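Acyl-coenzyme A oxidase 3 (Yarrowia lipolytica, PDB 5YS9) catalyses the FAD-dependent oxidation of acyl-CoA to trans-2-enoyl-CoA, passing electrons to oxygen to give hydrogen peroxide in peroxisomal fatty acid beta-oxidation. Local coordinates at residues A328-Q333 with G653-H658. Residues are numbered along the deposited sequence; the frame is centred on the assembly and turned at random.
Sequences ACVRRQ and GDVYKH. With FAD (flavin-adenine dinucleotide), chain D.
The side chains of Arg331 and Tyr656 cross at about a right angle, with the guanidinium and ring planes 52° apart: Arg331 NH1 donates to Tyr656 OH over 3.2 Å with an N-H...O angle of 160°, and the hydroxyl lies at the guanidinium edge, near its plane. CG of Arg331 is anti to its own N (chi1 169°), and a bend at chi2 turns the chain so that CD also passes Tyr656 OH. NE and NH2 both donate to FAD O2A, at 2.8 Å from Arg331 NE and 2.7 Å from Arg331 NH2, a forked grip on one pyrophosphate oxygen. This is part of an FAD site shared across the subunit interface, as in the acyl-CoA dehydrogenase fold: NH1 also bonds Leu165 O of the second subunit, and the C-terminal end of helix 300-330 and the residues following it meet the start of helix 655-666. A leucine in place of Arg331 would probably leave O2A without this positive partner and remove the NH1 donor from Tyr656 OH. A water whose O lies 3.0 Å from Tyr656 OH, at the ring edge and in its plane, also accepts from Arg332 N, joining the phenol to the loop backbone. Beside this polar cluster, Val330 CG2 packs on Val655 CG2 at 3.6 Å, while Val330 CG1 approaches Gly653 O.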
loop_
_atom_site.group_PDB
_atom_site.type_symbol
_atom_site.label_atom_id
_atom_site.label_comp_id
_atom_site.label_asym_id
_atom_site.label_seq_id
_atom_site.Cartn_x
_atom_site.Cartn_y
_atom_site.Cartn_z
ATOM N N ALA A 328 -3.444 -1.606 -20.091
ATOM C CA ALA A 328 -2.178 -1.938 -20.728
ATOM C C ALA A 328 -2.274 -2.271 -22.241
ATOM O O ALA A 328 -1.311 -2.022 -22.986
ATOM C CB ALA A 328 -1.546 -3.082 -19.968
ATOM N N CYS A 329 -3.394 -2.855 -22.675
ATOM C CA CYS A 329 -3.537 -3.318 -24.065
ATOM C C CYS A 329 -3.750 -2.176 -25.033
ATOM O O CYS A 329 -3.496 -2.322 -26.244
ATOM C CB CYS A 329 -4.663 -4.346 -24.206
ATOM S SG CYS A 329 -4.300 -5.924 -23.338
ATOM N N VAL A 330 -4.221 -1.060 -24.495
ATOM C CA VAL A 330 -4.478 0.119 -25.288
ATOM C C VAL A 330 -3.537 1.290 -25.059
ATOM O O VAL A 330 -3.497 2.186 -25.866
ATOM C CB VAL A 330 -5.932 0.597 -25.133
ATOM C CG1 VAL A 330 -6.878 -0.575 -25.185
ATOM C CG2 VAL A 330 -6.126 1.392 -23.864
ATOM N N ARG A 331 -2.777 1.284 -23.975
ATOM C CA ARG A 331 -1.977 2.451 -23.648
ATOM C C ARG A 331 -0.617 2.436 -24.306
ATOM O O ARG A 331 0.148 1.529 -24.121
ATOM C CB ARG A 331 -1.828 2.603 -22.143
ATOM C CG ARG A 331 -0.798 3.635 -21.722
ATOM C CD ARG A 331 -1.274 5.056 -21.911
ATOM N NE ARG A 331 -0.349 5.996 -21.309
ATOM C CZ ARG A 331 -0.632 7.254 -21.018
ATOM N NH1 ARG A 331 -1.819 7.740 -21.281
ATOM N NH2 ARG A 331 0.278 8.018 -20.460
ATOM N N ARG A 332 -0.318 3.472 -25.066
ATOM C CA ARG A 332 0.942 3.541 -25.757
ATOM C C ARG A 332 1.804 4.608 -25.123
ATOM O O ARG A 332 1.374 5.725 -24.960
ATOM C CB ARG A 332 0.721 3.891 -27.223
ATOM C CG ARG A 332 0.098 2.812 -28.074
ATOM C CD ARG A 332 0.071 3.244 -29.530
ATOM N NE ARG A 332 -0.682 2.336 -30.389
ATOM C CZ ARG A 332 -0.144 1.350 -31.086
ATOM N NH1 ARG A 332 1.151 1.129 -31.029
ATOM N NH2 ARG A 332 -0.904 0.585 -31.833
ATOM N N GLN A 333 3.005 4.240 -24.719
ATOM C CA GLN A 333 4.005 5.208 -24.329
ATOM C C GLN A 333 5.393 4.808 -24.811
ATOM O O GLN A 333 5.875 3.742 -24.496
ATOM C CB GLN A 333 3.979 5.419 -22.820
ATOM C CG GLN A 333 4.512 6.764 -22.385
ATOM C CD GLN A 333 3.481 7.866 -22.412
ATOM O OE1 GLN A 333 3.658 8.890 -21.782
ATOM N NE2 GLN A 333 2.406 7.656 -23.131
ATOM N N GLY A 653 -13.085 -1.137 -23.970
ATOM C CA GLY A 653 -11.743 -0.633 -24.104
ATOM C C GLY A 653 -11.605 0.804 -24.519
ATOM O O GLY A 653 -10.528 1.235 -24.837
ATOM N N ASP A 654 -12.692 1.552 -24.513
ATOM C CA ASP A 654 -12.643 2.948 -24.894
ATOM C C ASP A 654 -12.206 3.803 -23.712
ATOM O O ASP A 654 -12.955 4.589 -23.192
ATOM C CB ASP A 654 -14.021 3.377 -25.362
ATOM C CG ASP A 654 -13.977 4.315 -26.525
ATOM O OD1 ASP A 654 -12.920 4.869 -26.812
ATOM O OD2 ASP A 654 -15.021 4.515 -27.147
ATOM N N VAL A 655 -10.951 3.655 -23.339
ATOM C CA VAL A 655 -10.429 4.078 -22.062
ATOM C C VAL A 655 -10.541 5.592 -21.807
ATOM O O VAL A 655 -11.063 6.011 -20.799
ATOM C CB VAL A 655 -8.958 3.584 -21.996
ATOM C CG1 VAL A 655 -8.045 4.415 -21.114
ATOM C CG2 VAL A 655 -8.897 2.129 -21.613
ATOM N N TYR A 656 -10.131 6.388 -22.772
ATOM C CA TYR A 656 -10.181 7.841 -22.702
ATOM C C TYR A 656 -11.576 8.429 -22.829
ATOM O O TYR A 656 -11.910 9.372 -22.143
ATOM C CB TYR A 656 -9.252 8.426 -23.756
ATOM C CG TYR A 656 -7.854 7.896 -23.600
ATOM C CD1 TYR A 656 -7.178 7.996 -22.372
ATOM C CD2 TYR A 656 -7.199 7.283 -24.663
ATOM C CE1 TYR A 656 -5.884 7.514 -22.224
ATOM C CE2 TYR A 656 -5.902 6.789 -24.527
ATOM C CZ TYR A 656 -5.247 6.895 -23.317
ATOM O OH TYR A 656 -3.980 6.399 -23.206
ATOM N N LYS A 657 -12.409 7.853 -23.669
ATOM C CA LYS A 657 -13.771 8.340 -23.822
ATOM C C LYS A 657 -14.565 8.161 -22.517
ATOM O O LYS A 657 -15.223 9.081 -22.079
ATOM C CB LYS A 657 -14.439 7.620 -24.968
ATOM C CG LYS A 657 -15.793 8.167 -25.365
ATOM C CD LYS A 657 -16.246 7.550 -26.678
ATOM C CE LYS A 657 -16.930 8.574 -27.567
ATOM N NZ LYS A 657 -17.475 7.888 -28.765
ATOM N N HIS A 658 -14.509 6.993 -21.891
ATOM C CA HIS A 658 -15.295 6.770 -20.671
ATOM C C HIS A 658 -14.781 7.584 -19.454
ATOM O O HIS A 658 -15.565 8.165 -18.739
ATOM C CB HIS A 658 -15.327 5.294 -20.299
ATOM C CG HIS A 658 -15.982 4.437 -21.329
ATOM N ND1 HIS A 658 -17.305 4.591 -21.694
ATOM C CD2 HIS A 658 -15.493 3.410 -22.073
ATOM C CE1 HIS A 658 -17.586 3.722 -22.654
ATOM N NE2 HIS A 658 -16.509 2.985 -22.888
HETATM P PA FAD D . 2.720 6.545 -18.473
HETATM O O1A FAD D . 3.929 7.363 -18.721
HETATM O O2A FAD D . 1.879 6.072 -19.595
HETATM O O5B FAD D . 3.060 5.236 -17.665
HETATM C C5B FAD D . 1.960 4.421 -17.289
HETATM C C4B FAD D . 2.485 3.074 -16.869
HETATM O O4B FAD D . 3.150 2.480 -17.975
HETATM C C3B FAD D . 3.512 3.283 -15.786
HETATM O O3B FAD D . 3.331 2.331 -14.757
HETATM C C2B FAD D . 4.826 3.004 -16.447
HETATM O O2B FAD D . 5.710 2.385 -15.521
HETATM C C1B FAD D . 4.462 2.106 -17.607
HETATM N N9A FAD D . 5.411 2.455 -18.664
HETATM C C8A FAD D . 5.385 3.571 -19.399
HETATM N N7A FAD D . 6.423 3.588 -20.255
HETATM C C5A FAD D . 7.139 2.476 -20.061
HETATM C C6A FAD D . 8.360 1.877 -20.628
HETATM N N6A FAD D . 9.052 2.478 -21.611
HETATM N N1A FAD D . 8.756 0.700 -20.130
HETATM C C2A FAD D . 8.080 0.086 -19.156
HETATM N N3A FAD D . 6.970 0.565 -18.592
HETATM C C4A FAD D . 6.467 1.736 -18.999
HETATM N N1 FAD D . 1.534 16.934 -14.559
HETATM C C2 FAD D . 1.750 18.238 -14.784
HETATM O O2 FAD D . 2.277 18.566 -15.840
HETATM N N3 FAD D . 1.438 19.188 -13.914
HETATM C C4 FAD D . 0.879 18.912 -12.758
HETATM O O4 FAD D . 0.599 19.813 -11.982
HETATM C C4X FAD D . 0.601 17.513 -12.424
HETATM N N5 FAD D . 0.038 17.169 -11.266
HETATM C C5X FAD D . -0.217 15.887 -10.992
HETATM C C6 FAD D . -0.820 15.578 -9.794
HETATM C C7 FAD D . -1.095 14.269 -9.490
HETATM C C7M FAD D . -1.737 13.935 -8.182
HETATM C C8 FAD D . -0.747 13.207 -10.454
HETATM C C8M FAD D . -1.040 11.779 -10.132
HETATM C C9 FAD D . -0.140 13.515 -11.649
HETATM C C9A FAD D . 0.134 14.826 -11.961
HETATM N N10 FAD D . 0.748 15.161 -13.177
HETATM C C10 FAD D . 0.974 16.510 -13.426
HETATM C "C1'" FAD D . 1.107 14.162 -14.185
HETATM C "C2'" FAD D . 2.211 13.189 -13.768
HETATM O "O2'" FAD D . 3.488 13.792 -13.932
HETATM C "C3'" FAD D . 2.128 11.901 -14.589
HETATM O "O3'" FAD D . 1.128 11.089 -14.010
HETATM C "C4'" FAD D . 3.402 11.073 -14.634
HETATM O "O4'" FAD D . 4.511 11.953 -14.738
HETATM C "C5'" FAD D . 3.472 10.169 -15.855
HETATM O "O5'" FAD D . 2.694 8.986 -15.777
HETATM P P FAD D . 1.625 8.664 -16.915
HETATM O O1P FAD D . 0.261 8.720 -16.343
HETATM O O2P FAD D . 1.943 9.511 -18.082
HETATM O O3P FAD D . 1.821 7.138 -17.295
HETATM O O HOH W 1 -2.373 5.435 -25.519
#